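Local coordinates for protein Non-reducing end alpha-L-arabinofuranosidase BoGH43B (Bacteroides ovatus, PDB 5JOZ) that removes terminal non-reducing alpha-L-arabinofuranosyl residues from xyloglucan side branches in the periplasm, converting 'S' units to 'X' units, at residues N14-I19 with S31-F36; L343-T348 with A496-F501. One frame throughout, in Å; residues are numbered along the deposited sequence.

Contact 1 (N14-I19 with S31-F36); sequences NPDPSI and STFEYF
The hydroxyl of Ser-31 donates to the carboxylate of Asp-16, with OG 2.7 Å from OD2. It reaches the anti side of that oxygen, 21° out of the carboxylate plane. Two residues of the 14-19 segment are thus held by one serine, because the backbone N of Ser-31 also bonds to the carbonyl O of Pro-15 at 2.9 Å. The side chain of Ser-31 turns OG between its own backbone N and carbonyl carbon (chi1 54°), a rotation that lays the hydroxyl beside the proline ring, 3.4 Å from Pro-15 CG, while CD of that ring lies 3.2 Å from the Ser-31 carbonyl O. The setting is the centre of the five-bladed beta-propeller of family 43, where 14-19 leads into the first strand of a blade and 31-36 leaves the second. Asp-16 is inferred to be the catalytic proton acceptor; its side chain lies about 5 Å from that of Asp-126 and about 6 Å from that of Glu-176, the probable proton donor. Ser-31 is thus placed as a second-shell residue and probably helps to limit the rotation of the carboxylate. An asparagine here has no carboxylate, and would probably leave the site without its proton-accepting group and, with its NH2 turned to the serine, the Ser-31 hydroxyl without an acceptor. Further out, Phe-33 takes the second position of a type II' turn from Thr-32 to Tyr-35. The rim of its ring meets the proline, CE2 lying 4.2 Å from Pro-15 CG near the ring plane.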
loop_
_atom_site.group_PDB
_atom_site.type_symbol
_atom_site.label_atom_id
_atom_site.label_comp_id
_atom_site.label_asym_id
_atom_site.label_seq_id
_atom_site.Cartn_x
_atom_site.Cartn_y
_atom_site.Cartn_z
ATOM N N ASN A 14 -2.352 2.144 1.107
ATOM C CA ASN A 14 -3.141 0.918 1.017
ATOM C C ASN A 14 -4.139 1.019 -0.159
ATOM O O ASN A 14 -5.357 0.971 0.020
ATOM C CB ASN A 14 -3.862 0.660 2.348
ATOM C CG ASN A 14 -3.031 -0.175 3.315
ATOM O OD1 ASN A 14 -2.675 -1.310 3.009
ATOM N ND2 ASN A 14 -2.725 0.380 4.487
ATOM N N PRO A 15 -3.619 1.158 -1.378
ATOM C CA PRO A 15 -4.492 1.367 -2.520
ATOM C C PRO A 15 -5.068 0.086 -3.130
ATOM O O PRO A 15 -4.604 -1.021 -2.841
ATOM C CB PRO A 15 -3.561 2.053 -3.543
ATOM C CG PRO A 15 -2.166 1.944 -2.997
ATOM C CD PRO A 15 -2.217 1.040 -1.808
ATOM N N ASP A 16 -6.069 0.272 -3.989
ATOM C CA ASP A 16 -6.613 -0.784 -4.863
ATOM C C ASP A 16 -7.152 -1.969 -4.056
ATOM O O ASP A 16 -6.779 -3.121 -4.319
ATOM C CB ASP A 16 -5.544 -1.255 -5.863
ATOM C CG ASP A 16 -5.022 -0.137 -6.744
ATOM O OD1 ASP A 16 -5.843 0.582 -7.340
ATOM O OD2 ASP A 16 -3.786 -0.001 -6.879
ATOM N N PRO A 17 -8.017 -1.691 -3.058
ATOM C CA PRO A 17 -8.432 -2.752 -2.156
ATOM C C PRO A 17 -9.244 -3.815 -2.870
ATOM O O PRO A 17 -10.142 -3.459 -3.649
ATOM C CB PRO A 17 -9.296 -2.017 -1.120
ATOM C CG PRO A 17 -9.838 -0.841 -1.846
ATOM C CD PRO A 17 -8.719 -0.428 -2.760
ATOM N N SER A 18 -8.933 -5.091 -2.620
ATOM C CA SER A 18 -9.787 -6.196 -3.068
ATOM C C SER A 18 -10.160 -7.089 -1.891
ATOM O O SER A 18 -9.298 -7.462 -1.101
ATOM C CB SER A 18 -9.103 -7.006 -4.153
ATOM O OG SER A 18 -9.941 -8.048 -4.586
ATOM N N ILE A 19 -11.441 -7.449 -1.803
ATOM C CA ILE A 19 -11.997 -8.146 -0.629
ATOM C C ILE A 19 -12.649 -9.476 -0.990
ATOM O O ILE A 19 -13.143 -9.636 -2.091
ATOM C CB ILE A 19 -13.055 -7.266 0.086
ATOM C CG1 ILE A 19 -13.373 -7.808 1.481
ATOM C CG2 ILE A 19 -14.342 -7.130 -0.733
ATOM C CD1 ILE A 19 -13.915 -6.745 2.410
ATOM N N SER A 31 -2.397 -2.885 -3.064
ATOM C CA SER A 31 -1.210 -2.809 -3.909
ATOM C C SER A 31 0.026 -2.193 -3.208
ATOM O O SER A 31 -0.083 -1.309 -2.351
ATOM C CB SER A 31 -1.532 -2.065 -5.213
ATOM O OG SER A 31 -2.101 -0.790 -4.980
ATOM N N THR A 32 1.198 -2.667 -3.606
ATOM C CA THR A 32 2.468 -2.345 -2.945
ATOM C C THR A 32 3.576 -1.763 -3.832
ATOM O O THR A 32 4.519 -1.174 -3.313
ATOM C CB THR A 32 3.019 -3.598 -2.241
ATOM O OG1 THR A 32 2.798 -4.760 -3.061
ATOM C CG2 THR A 32 2.310 -3.815 -0.959
ATOM N N PHE A 33 3.488 -1.924 -5.150
ATOM C CA PHE A 33 4.454 -1.322 -6.071
ATOM C C PHE A 33 5.879 -1.851 -5.786
ATOM O O PHE A 33 6.073 -3.075 -5.770
ATOM C CB PHE A 33 4.264 0.203 -6.073
ATOM C CG PHE A 33 2.885 0.597 -6.509
ATOM C CD1 PHE A 33 2.569 0.663 -7.858
ATOM C CD2 PHE A 33 1.872 0.776 -5.590
ATOM C CE1 PHE A 33 1.277 0.955 -8.280
ATOM C CE2 PHE A 33 0.581 1.069 -6.003
ATOM C CZ PHE A 33 0.283 1.159 -7.349
ATOM N N GLU A 34 6.850 -0.990 -5.507
ATOM C CA GLU A 34 8.237 -1.455 -5.316
ATOM C C GLU A 34 8.518 -2.069 -3.934
ATOM O O GLU A 34 9.660 -2.475 -3.682
ATOM C CB GLU A 34 9.253 -0.323 -5.584
ATOM C CG GLU A 34 9.452 0.673 -4.439
ATOM C CD GLU A 34 8.505 1.859 -4.466
ATOM O OE1 GLU A 34 7.419 1.761 -5.103
ATOM O OE2 GLU A 34 8.857 2.901 -3.855
ATOM N N TYR A 35 7.517 -2.113 -3.042
ATOM C CA TYR A 35 7.755 -2.516 -1.645
ATOM C C TYR A 35 7.603 -4.005 -1.402
ATOM O O TYR A 35 6.707 -4.634 -1.971
ATOM C CB TYR A 35 6.854 -1.728 -0.702
ATOM C CG TYR A 35 7.232 -0.268 -0.640
ATOM C CD1 TYR A 35 8.396 0.150 0.015
ATOM C CD2 TYR A 35 6.432 0.701 -1.232
ATOM C CE1 TYR A 35 8.751 1.494 0.077
ATOM C CE2 TYR A 35 6.767 2.047 -1.165
ATOM C CZ TYR A 35 7.934 2.439 -0.520
ATOM O OH TYR A 35 8.259 3.776 -0.485
ATOM N N PHE A 36 8.485 -4.554 -0.550
ATOM C CA PHE A 36 8.538 -5.991 -0.234
ATOM C C PHE A 36 8.426 -6.179 1.274
ATOM O O PHE A 36 9.003 -5.395 2.018
ATOM C CB PHE A 36 9.861 -6.595 -0.718
ATOM C CG PHE A 36 9.965 -8.087 -0.531
ATOM C CD1 PHE A 36 9.516 -8.956 -1.516
ATOM C CD2 PHE A 36 10.529 -8.627 0.621
ATOM C CE1 PHE A 36 9.616 -10.330 -1.344
ATOM C CE2 PHE A 36 10.640 -10.003 0.796
ATOM C CZ PHE A 36 10.183 -10.856 -0.189
#

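Contact 2 (L343-T348 with A496-F501); sequences LRLKGT and ADFDWF. With CA (calcium ion), chain C.
An antiparallel strand pair running into a calcium site joins Leu-343, Arg-344 and Leu-345 to Phe-498, Asp-497 and Ala-496. Leu-343 with Phe-498 and Leu-345 with Ala-496 are hydrogen-bonded pairs, each closed by two backbone bonds; the one from Leu-345 N to Ala-496 O measures 2.8 Å. Between them lies the non-hydrogen-bonded pair of Arg-344 and Asp-497, whose side chains run alongside each other and form a two-pronged, side-on salt bridge. NE of Arg-344 meets OD1 of Asp-497 at 2.7 Å, and NH2 of Arg-344 meets OD2 of Asp-497 at the same 2.7 Å. Both oxygens are approached on their syn sides, and the guanidinium and carboxylate planes differ by only 11°. A bend in the arginine chain at chi3 (-72°) helps bring NE round to the acid, and the paired bonds hold both flat groups against rotation. In the beta-sandwich of this concanavalin A-like domain, the other face of the pair looks inward, where Leu-343, Leu-345 and Phe-498 pack on Met-483, Ala-485 and Ile-361 of the second sheet. Here the Phe-498 ring turns its edge to its neighbours, with CD1 3.6 Å from Leu-343 O and CE1 4.0 Å from Leu-345 CB. Just along the strand, Asp-499 chelates the calcium ion through its backbone O and OD1, each 2.4 Å from the metal. Two waters and the carbonyl oxygens of Asp-313 and Gly-341 bring the ligand atoms to six, while the second carboxylate oxygen, OD2, forms a salt bridge with Lys-375.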
loop_
_atom_site.group_PDB
_atom_site.type_symbol
_atom_site.label_atom_id
_atom_site.label_comp_id
_atom_site.label_asym_id
_atom_site.label_seq_id
_atom_site.Cartn_x
_atom_site.Cartn_y
_atom_site.Cartn_z
ATOM N N LEU A 343 17.710 -4.530 16.152
ATOM C CA LEU A 343 17.763 -4.702 14.697
ATOM C C LEU A 343 19.082 -4.120 14.198
ATOM O O LEU A 343 19.301 -2.906 14.292
ATOM C CB LEU A 343 16.595 -4.015 13.996
ATOM C CG LEU A 343 16.639 -4.087 12.462
ATOM C CD1 LEU A 343 16.590 -5.504 11.898
ATOM C CD2 LEU A 343 15.502 -3.256 11.923
ATOM N N ARG A 344 19.948 -4.990 13.680
ATOM C CA ARG A 344 21.233 -4.587 13.115
ATOM C C ARG A 344 21.075 -4.323 11.624
ATOM O O ARG A 344 20.718 -5.226 10.863
ATOM C CB ARG A 344 22.271 -5.677 13.340
ATOM C CG ARG A 344 23.641 -5.374 12.755
ATOM C CD ARG A 344 24.763 -6.121 13.465
ATOM N NE ARG A 344 25.033 -5.577 14.801
ATOM C CZ ARG A 344 25.921 -6.072 15.657
ATOM N NH1 ARG A 344 26.647 -7.140 15.347
ATOM N NH2 ARG A 344 26.089 -5.498 16.841
ATOM N N LEU A 345 21.350 -3.087 11.223
ATOM C CA LEU A 345 21.293 -2.658 9.826
ATOM C C LEU A 345 22.712 -2.401 9.330
ATOM O O LEU A 345 23.449 -1.610 9.921
ATOM C CB LEU A 345 20.429 -1.395 9.714
ATOM C CG LEU A 345 19.681 -1.179 8.402
ATOM C CD1 LEU A 345 18.759 -2.346 8.091
ATOM C CD2 LEU A 345 18.907 0.126 8.476
ATOM N N LYS A 346 23.107 -3.121 8.285
ATOM C CA LYS A 346 24.418 -2.954 7.653
ATOM C C LYS A 346 24.261 -2.150 6.361
ATOM O O LYS A 346 23.754 -2.651 5.357
ATOM C CB LYS A 346 25.034 -4.304 7.308
ATOM C CG LYS A 346 25.348 -5.205 8.479
ATOM C CD LYS A 346 26.355 -6.266 8.048
ATOM C CE LYS A 346 26.881 -7.085 9.216
ATOM N NZ LYS A 346 25.890 -8.082 9.692
ATOM N N GLY A 347 24.709 -0.909 6.380
ATOM C CA GLY A 347 24.641 -0.076 5.200
ATOM C C GLY A 347 25.641 -0.540 4.167
ATOM O O GLY A 347 26.808 -0.728 4.491
ATOM N N THR A 348 25.174 -0.730 2.936
ATOM C CA THR A 348 26.021 -1.129 1.825
ATOM C C THR A 348 26.341 0.109 0.994
ATOM O O THR A 348 25.957 1.223 1.360
ATOM C CB THR A 348 25.301 -2.178 0.949
ATOM O OG1 THR A 348 24.177 -1.575 0.295
ATOM C CG2 THR A 348 24.828 -3.350 1.794
ATOM N N ALA A 496 24.717 -0.368 12.118
ATOM C CA ALA A 496 23.852 0.525 12.880
ATOM C C ALA A 496 22.843 -0.345 13.630
ATOM O O ALA A 496 22.073 -1.061 13.003
ATOM C CB ALA A 496 23.147 1.491 11.953
ATOM N N ASP A 497 22.873 -0.295 14.958
ATOM C CA ASP A 497 22.038 -1.140 15.804
ATOM C C ASP A 497 20.893 -0.327 16.381
ATOM O O ASP A 497 21.111 0.634 17.114
ATOM C CB ASP A 497 22.864 -1.727 16.950
ATOM C CG ASP A 497 23.882 -2.765 16.476
ATOM O OD1 ASP A 497 23.816 -3.240 15.321
ATOM O OD2 ASP A 497 24.755 -3.137 17.273
ATOM N N PHE A 498 19.672 -0.719 16.034
ATOM C CA PHE A 498 18.464 -0.060 16.516
ATOM C C PHE A 498 17.889 -0.894 17.642
ATOM O O PHE A 498 17.389 -1.988 17.407
ATOM C CB PHE A 498 17.449 0.080 15.381
ATOM C CG PHE A 498 17.903 1.003 14.291
ATOM C CD1 PHE A 498 18.781 0.562 13.318
ATOM C CD2 PHE A 498 17.492 2.319 14.266
ATOM C CE1 PHE A 498 19.215 1.414 12.322
ATOM C CE2 PHE A 498 17.920 3.181 13.265
ATOM C CZ PHE A 498 18.774 2.731 12.291
ATOM N N ASP A 499 17.976 -0.372 18.858
ATOM C CA ASP A 499 17.495 -1.063 20.048
ATOM C C ASP A 499 15.963 -1.119 20.047
ATOM O O ASP A 499 15.370 -2.143 20.384
ATOM C CB ASP A 499 17.999 -0.340 21.305
ATOM C CG ASP A 499 17.858 -1.168 22.568
ATOM O OD1 ASP A 499 17.416 -2.338 22.504
ATOM O OD2 ASP A 499 18.199 -0.636 23.643
ATOM N N TRP A 500 15.326 -0.019 19.682
ATOM C CA TRP A 500 13.878 -0.003 19.554
ATOM C C TRP A 500 13.413 1.058 18.575
ATOM O O TRP A 500 14.213 1.871 18.120
ATOM C CB TRP A 500 13.210 0.169 20.923
ATOM C CG TRP A 500 13.759 1.268 21.805
ATOM C CD1 TRP A 500 14.589 1.113 22.878
ATOM C CD2 TRP A 500 13.487 2.669 21.710
ATOM N NE1 TRP A 500 14.859 2.326 23.449
ATOM C CE2 TRP A 500 14.186 3.300 22.762
ATOM C CE3 TRP A 500 12.703 3.453 20.854
ATOM C CZ2 TRP A 500 14.139 4.687 22.972
ATOM C CZ3 TRP A 500 12.664 4.835 21.053
ATOM C CH2 TRP A 500 13.389 5.437 22.099
ATOM N N PHE A 501 12.123 1.004 18.247
ATOM C CA PHE A 501 11.469 1.919 17.313
ATOM C C PHE A 501 10.031 2.124 17.792
ATOM O O PHE A 501 9.258 1.161 17.833
ATOM C CB PHE A 501 11.473 1.327 15.898
ATOM C CG PHE A 501 11.056 2.294 14.819
ATOM C CD1 PHE A 501 9.712 2.639 14.637
ATOM C CD2 PHE A 501 12.003 2.841 13.954
ATOM C CE1 PHE A 501 9.334 3.521 13.637
ATOM C CE2 PHE A 501 11.629 3.723 12.952
ATOM C CZ PHE A 501 10.297 4.068 12.792
HETATM CA CA CA C . 15.549 -3.803 22.068
HETATM O O HOH W 1 14.173 -2.411 23.457
HETATM O O HOH W 2 15.432 -5.563 23.730
#

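Overall arrangement
Both contacts are buried, yet they illustrate how chemistry follows place in the fold. Contact 1 lies close to the centre of the molecule, in the catalytic domain, and joins mostly loop segments around the inferred catalytic base; its few bonds position a group rather than build a sheet. Contact 2, its centre about 24 Å from that of the chain, belongs to the C-terminal domain and is built largely from regular strands, with a backbone ladder, a charged pair on one face, an apolar core on the other and a metal site close by. An aspartate is held by one hydroxyl in the first and by a full ion pair in the second. The contact centres are 26 Å apart.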